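Long-range contacts in Rpb7-binding protein seb1 (Schizosaccharomyces pombe 972h-, PDB 5MDT), which probably promotes transcription termination by binding RNA polymerase II, through this CTD-interacting domain, and nascent RNA: residues Asp12-Ser17 and Tyr48-Arg53; Ile69-Gln74 and Ala132-Pro137. All coordinates share one frame; numbering follows the deposited sequence.

Interaction 1 (Asp12-Ser17 and Tyr48-Arg53); sequences DSLEHS and YKYAKR
A surface salt-bridge network of Arg53 with Asp12 and Glu15, with Tyr50 packed beneath it, joins the C-terminal ends of helices 4-16 and 40-53, whose short segments run nearly parallel (15°) and whose segment axes come within 11.0 Å. Arg53 binds Glu15 side-on: NE donates to Glu15 OE1 at 2.8 Å and 160°, while NH2 reaches the same Glu15 OE1 at 3.2 Å along a more bent path. Both nitrogens come from one face of the carboxylate, above its plane, yet OE1 lies in the guanidinium plane. Asp12 OD1, one turn earlier, adds a second salt bridge to Arg53 NH2 at 3.2 Å, and a water donates to Asp12 OD1 and accepts from Arg53 NH2. With CG anti to the backbone N (chi1 171°), the Tyr50 ring projects to helix 4-16 below these charges. Glu15 CB meets the ring edge at CE1 (3.7 Å), and Leu14 crosses the phenol end at about a right angle, its CG 3.5 Å from Tyr50 OH. Leu14 also touches Ile65 and Tyr50 touches Ala62, both of helix 59-79. Charged residues on the solvent side and apolar packing beneath them thus pair two nearly parallel helices of the all-helical CID domain.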
loop_
_atom_site.group_PDB
_atom_site.type_symbol
_atom_site.label_atom_id
_atom_site.label_comp_id
_atom_site.label_asym_id
_atom_site.label_seq_id
_atom_site.Cartn_x
_atom_site.Cartn_y
_atom_site.Cartn_z
ATOM N N ASP A 12 -9.629 7.218 -9.535
ATOM C CA ASP A 12 -10.455 7.076 -10.751
ATOM C C ASP A 12 -9.657 7.411 -12.001
ATOM O O ASP A 12 -9.720 6.656 -12.972
ATOM C CB ASP A 12 -11.683 7.991 -10.685
ATOM C CG ASP A 12 -12.783 7.473 -9.782
ATOM O OD1 ASP A 12 -12.759 6.259 -9.438
ATOM O OD2 ASP A 12 -13.680 8.267 -9.433
ATOM N N SER A 13 -8.899 8.534 -11.985
ATOM C CA SER A 13 -8.055 8.932 -13.129
ATOM C C SER A 13 -6.972 7.877 -13.389
ATOM O O SER A 13 -6.751 7.497 -14.541
ATOM C CB SER A 13 -7.400 10.287 -12.875
ATOM O OG SER A 13 -8.369 11.317 -12.794
ATOM N N LEU A 14 -6.333 7.376 -12.324
ATOM C CA LEU A 14 -5.276 6.357 -12.452
ATOM C C LEU A 14 -5.809 5.062 -13.057
ATOM O O LEU A 14 -5.123 4.422 -13.862
ATOM C CB LEU A 14 -4.630 6.096 -11.086
ATOM C CG LEU A 14 -3.319 5.312 -11.083
ATOM C CD1 LEU A 14 -2.174 6.118 -11.763
ATOM C CD2 LEU A 14 -2.927 4.976 -9.653
ATOM N N GLU A 15 -7.047 4.705 -12.708
ATOM C CA GLU A 15 -7.699 3.505 -13.241
ATOM C C GLU A 15 -7.789 3.553 -14.774
ATOM O O GLU A 15 -7.615 2.520 -15.424
ATOM C CB GLU A 15 -9.107 3.375 -12.651
ATOM C CG GLU A 15 -9.632 1.957 -12.726
ATOM C CD GLU A 15 -11.013 1.770 -12.136
ATOM O OE1 GLU A 15 -11.460 2.650 -11.364
ATOM O OE2 GLU A 15 -11.657 0.748 -12.466
ATOM N N HIS A 16 -8.019 4.749 -15.344
ATOM C CA HIS A 16 -8.149 4.939 -16.793
ATOM C C HIS A 16 -6.821 5.198 -17.535
ATOM O O HIS A 16 -6.817 5.201 -18.768
ATOM C CB HIS A 16 -9.182 6.035 -17.101
ATOM C CG HIS A 16 -10.540 5.693 -16.570
ATOM N ND1 HIS A 16 -11.011 6.242 -15.390
ATOM C CD2 HIS A 16 -11.449 4.801 -17.028
ATOM C CE1 HIS A 16 -12.200 5.698 -15.190
ATOM N NE2 HIS A 16 -12.503 4.819 -16.143
ATOM N N SER A 17 -5.701 5.356 -16.802
ATOM C CA SER A 17 -4.366 5.567 -17.383
ATOM C C SER A 17 -3.869 4.292 -18.104
ATOM O O SER A 17 -4.436 3.213 -17.912
ATOM C CB SER A 17 -3.379 5.982 -16.292
ATOM O OG SER A 17 -2.994 4.879 -15.488
ATOM N N TYR A 48 -7.772 -0.281 -0.984
ATOM C CA TYR A 48 -8.155 -1.681 -1.123
ATOM C C TYR A 48 -9.154 -1.818 -2.289
ATOM O O TYR A 48 -8.944 -2.646 -3.170
ATOM C CB TYR A 48 -8.781 -2.184 0.200
ATOM C CG TYR A 48 -9.324 -3.602 0.120
ATOM C CD1 TYR A 48 -8.482 -4.704 0.265
ATOM C CD2 TYR A 48 -10.654 -3.840 -0.216
ATOM C CE1 TYR A 48 -8.974 -6.011 0.178
ATOM C CE2 TYR A 48 -11.166 -5.138 -0.279
ATOM C CZ TYR A 48 -10.318 -6.219 -0.102
ATOM O OH TYR A 48 -10.853 -7.485 -0.184
ATOM N N LYS A 49 -10.191 -0.961 -2.332
ATOM C CA LYS A 49 -11.225 -1.040 -3.397
ATOM C C LYS A 49 -10.603 -0.782 -4.774
ATOM O O LYS A 49 -10.848 -1.550 -5.717
ATOM C CB LYS A 49 -12.356 -0.042 -3.131
ATOM C CG LYS A 49 -13.235 -0.533 -1.977
ATOM C CD LYS A 49 -14.285 0.524 -1.545
ATOM C CE LYS A 49 -15.361 0.887 -2.547
ATOM N NZ LYS A 49 -16.168 -0.263 -2.959
ATOM N N TYR A 50 -9.726 0.217 -4.865
ATOM C CA TYR A 50 -9.056 0.490 -6.142
ATOM C C TYR A 50 -8.207 -0.695 -6.570
ATOM O O TYR A 50 -8.334 -1.145 -7.713
ATOM C CB TYR A 50 -8.180 1.770 -6.057
ATOM C CG TYR A 50 -7.315 1.944 -7.298
ATOM C CD1 TYR A 50 -7.871 2.344 -8.511
ATOM C CD2 TYR A 50 -5.946 1.672 -7.265
ATOM C CE1 TYR A 50 -7.091 2.466 -9.666
ATOM C CE2 TYR A 50 -5.165 1.756 -8.425
ATOM C CZ TYR A 50 -5.742 2.169 -9.614
ATOM O OH TYR A 50 -5.025 2.258 -10.780
ATOM N N ALA A 51 -7.334 -1.214 -5.666
ATOM C CA ALA A 51 -6.442 -2.330 -6.043
ATOM C C ALA A 51 -7.215 -3.545 -6.536
ATOM O O ALA A 51 -6.832 -4.182 -7.514
ATOM C CB ALA A 51 -5.579 -2.722 -4.867
ATOM N N LYS A 52 -8.334 -3.835 -5.893
ATOM C CA LYS A 52 -9.106 -5.034 -6.262
ATOM C C LYS A 52 -9.828 -4.860 -7.596
ATOM O O LYS A 52 -9.893 -5.814 -8.357
ATOM C CB LYS A 52 -10.102 -5.353 -5.129
ATOM C CG LYS A 52 -9.434 -5.862 -3.832
ATOM C CD LYS A 52 -8.774 -7.272 -3.957
ATOM C CE LYS A 52 -9.812 -8.367 -3.971
ATOM N NZ LYS A 52 -9.223 -9.733 -4.184
ATOM N N ARG A 53 -10.319 -3.642 -7.923
ATOM C CA ARG A 53 -11.044 -3.455 -9.202
ATOM C C ARG A 53 -10.148 -3.107 -10.370
ATOM O O ARG A 53 -10.573 -3.211 -11.515
ATOM C CB ARG A 53 -12.151 -2.382 -9.081
ATOM C CG ARG A 53 -11.645 -0.938 -9.002
ATOM C CD ARG A 53 -12.787 0.067 -8.786
ATOM N NE ARG A 53 -12.292 1.434 -8.994
ATOM C CZ ARG A 53 -12.021 2.298 -8.022
ATOM N NH1 ARG A 53 -12.295 2.007 -6.761
ATOM N NH2 ARG A 53 -11.533 3.502 -8.323
HETATM O O HOH W 1 -11.834 5.714 -6.532
#

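Interaction 2 (Ile69-Gln74 and Ala132-Pro137); sequences IVRSFQ and ASTFPP
Val70, on helix 59-79, sets its two methyls against Thr134 and Phe135: CG1 lies 3.9 Å from Thr134 CG2, and CG2 approaches Phe135 CZ obliquely at 4.0 Å. Thr134 CG2 itself sits over the centre of the Phe135 ring, so the three side chains pack as one apolar cluster, which Trp96 and Trp129 extend. Arg71 contributes its aliphatic part, with CG 3.7 Å from Thr134 OG1, and its NE forms a salt bridge with Asp67 of its own helix. Gln74, one turn beyond Val70, makes the polar link. Its chain is extended, CG lying anti to the backbone N (chi1 175°), which carries the amide across to the segment 132-137. There NE2 donates to Ala132 O at 2.8 Å and 151°, and OE1 accepts from Thr134 OG1 at 2.9 Å. With both ends of the amide engaged, its rotation is fixed and the buried Thr134 hydroxyl is satisfied. Gln74 thus ties helix 59-79 to the bend that ends helix 119-131, through Ala132 O. The Schellman motif at Ser133, where phi is positive, and the short link to Pro136, the N-cap of helix 137-150, form a connection between two helices, held against helix 59-79 in the CID domain.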
loop_
_atom_site.group_PDB
_atom_site.type_symbol
_atom_site.label_atom_id
_atom_site.label_comp_id
_atom_site.label_asym_id
_atom_site.label_seq_id
_atom_site.Cartn_x
_atom_site.Cartn_y
_atom_site.Cartn_z
ATOM N N ILE A 69 1.896 5.173 1.243
ATOM C CA ILE A 69 0.990 5.510 2.346
ATOM C C ILE A 69 1.392 4.819 3.666
ATOM O O ILE A 69 1.458 5.501 4.682
ATOM C CB ILE A 69 -0.456 5.224 1.916
ATOM C CG1 ILE A 69 -0.911 6.307 0.896
ATOM C CG2 ILE A 69 -1.380 5.227 3.161
ATOM C CD1 ILE A 69 -2.231 6.034 0.229
ATOM N N VAL A 70 1.677 3.492 3.648
ATOM C CA VAL A 70 2.030 2.758 4.874
ATOM C C VAL A 70 3.318 3.302 5.498
ATOM O O VAL A 70 3.343 3.545 6.703
ATOM C CB VAL A 70 2.042 1.207 4.727
ATOM C CG1 VAL A 70 3.207 0.704 3.861
ATOM C CG2 VAL A 70 2.047 0.527 6.098
ATOM N N ARG A 71 4.347 3.557 4.680
ATOM C CA ARG A 71 5.600 4.113 5.212
ATOM C C ARG A 71 5.421 5.549 5.750
ATOM O O ARG A 71 6.072 5.917 6.726
ATOM C CB ARG A 71 6.709 4.013 4.181
ATOM C CG ARG A 71 7.224 2.573 4.020
ATOM C CD ARG A 71 8.509 2.482 3.204
ATOM N NE ARG A 71 8.279 2.854 1.808
ATOM C CZ ARG A 71 8.537 4.051 1.287
ATOM N NH1 ARG A 71 9.089 5.003 2.030
ATOM N NH2 ARG A 71 8.240 4.305 0.018
ATOM N N SER A 72 4.496 6.327 5.159
ATOM C CA SER A 72 4.202 7.685 5.635
ATOM C C SER A 72 3.444 7.647 6.967
ATOM O O SER A 72 3.828 8.376 7.867
ATOM C CB SER A 72 3.472 8.491 4.573
ATOM O OG SER A 72 4.363 8.758 3.500
ATOM N N PHE A 73 2.470 6.714 7.148
ATOM C CA PHE A 73 1.806 6.548 8.449
ATOM C C PHE A 73 2.816 6.076 9.497
ATOM O O PHE A 73 2.780 6.545 10.630
ATOM C CB PHE A 73 0.664 5.522 8.370
ATOM C CG PHE A 73 -0.615 5.938 7.672
ATOM C CD1 PHE A 73 -1.175 7.192 7.900
ATOM C CD2 PHE A 73 -1.333 5.027 6.906
ATOM C CE1 PHE A 73 -2.394 7.556 7.303
ATOM C CE2 PHE A 73 -2.567 5.381 6.336
ATOM C CZ PHE A 73 -3.090 6.639 6.539
ATOM N N GLN A 74 3.710 5.137 9.122
ATOM C CA GLN A 74 4.760 4.630 10.012
ATOM C C GLN A 74 5.655 5.792 10.481
ATOM O O GLN A 74 5.939 5.903 11.683
ATOM C CB GLN A 74 5.593 3.546 9.302
ATOM C CG GLN A 74 6.779 3.064 10.146
ATOM C CD GLN A 74 7.746 2.153 9.439
ATOM O OE1 GLN A 74 7.821 2.106 8.204
ATOM N NE2 GLN A 74 8.555 1.446 10.224
ATOM N N ALA A 132 13.069 -0.558 6.409
ATOM C CA ALA A 132 12.337 0.441 7.183
ATOM C C ALA A 132 11.637 -0.178 8.403
ATOM O O ALA A 132 11.028 0.561 9.179
ATOM C CB ALA A 132 11.323 1.144 6.285
ATOM N N SER A 133 11.721 -1.528 8.573
ATOM C CA SER A 133 11.050 -2.317 9.626
ATOM C C SER A 133 9.511 -2.038 9.634
ATOM O O SER A 133 8.875 -2.028 10.691
ATOM C CB SER A 133 11.675 -2.055 10.997
ATOM O OG SER A 133 13.070 -2.307 10.998
ATOM N N THR A 134 8.928 -1.825 8.434
ATOM C CA THR A 134 7.503 -1.497 8.228
ATOM C C THR A 134 6.586 -2.636 8.684
ATOM O O THR A 134 5.531 -2.389 9.272
ATOM C CB THR A 134 7.266 -1.094 6.754
ATOM O OG1 THR A 134 8.203 -0.091 6.383
ATOM C CG2 THR A 134 5.848 -0.577 6.488
ATOM N N PHE A 135 6.988 -3.876 8.396
ATOM C CA PHE A 135 6.224 -5.071 8.740
ATOM C C PHE A 135 7.090 -6.059 9.522
ATOM O O PHE A 135 8.301 -6.104 9.281
ATOM C CB PHE A 135 5.683 -5.741 7.461
ATOM C CG PHE A 135 4.740 -4.876 6.653
ATOM C CD1 PHE A 135 3.632 -4.286 7.245
ATOM C CD2 PHE A 135 4.959 -4.656 5.297
ATOM C CE1 PHE A 135 2.772 -3.468 6.498
ATOM C CE2 PHE A 135 4.078 -3.865 4.546
ATOM C CZ PHE A 135 2.997 -3.271 5.154
ATOM N N PRO A 136 6.487 -6.886 10.420
ATOM C CA PRO A 136 7.280 -7.897 11.149
ATOM C C PRO A 136 7.950 -8.904 10.194
ATOM O O PRO A 136 7.382 -9.161 9.127
ATOM C CB PRO A 136 6.235 -8.587 12.039
ATOM C CG PRO A 136 5.118 -7.615 12.149
ATOM C CD PRO A 136 5.063 -6.955 10.806
ATOM N N PRO A 137 9.139 -9.475 10.532
ATOM C CA PRO A 137 9.804 -10.413 9.600
ATOM C C PRO A 137 8.975 -11.619 9.155
ATOM O O PRO A 137 9.147 -12.070 8.021
ATOM C CB PRO A 137 11.063 -10.844 10.362
ATOM C CG PRO A 137 11.310 -9.753 11.334
ATOM C CD PRO A 137 9.956 -9.265 11.744
#

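The two contacts lie on opposite sides of the chain's centre, 23 Å apart between centres, and share no helix. They are nevertheless connected through the fold: helix 59-79, which carries the 69-74 segment of interaction 2, also lines the inner side of interaction 1, and helix 40-53 precedes it directly in the chain. Both are partly buried. Interaction 1 pairs two helices and divides its chemistry by depth, with an exposed charged rim and a water outside and aromatic and aliphatic groups inside. Interaction 2 pairs a helix with a loop, has more of its touching residues buried, and uses an amide that donates to a backbone carbonyl and accepts from a hydroxyl beside apolar side chains.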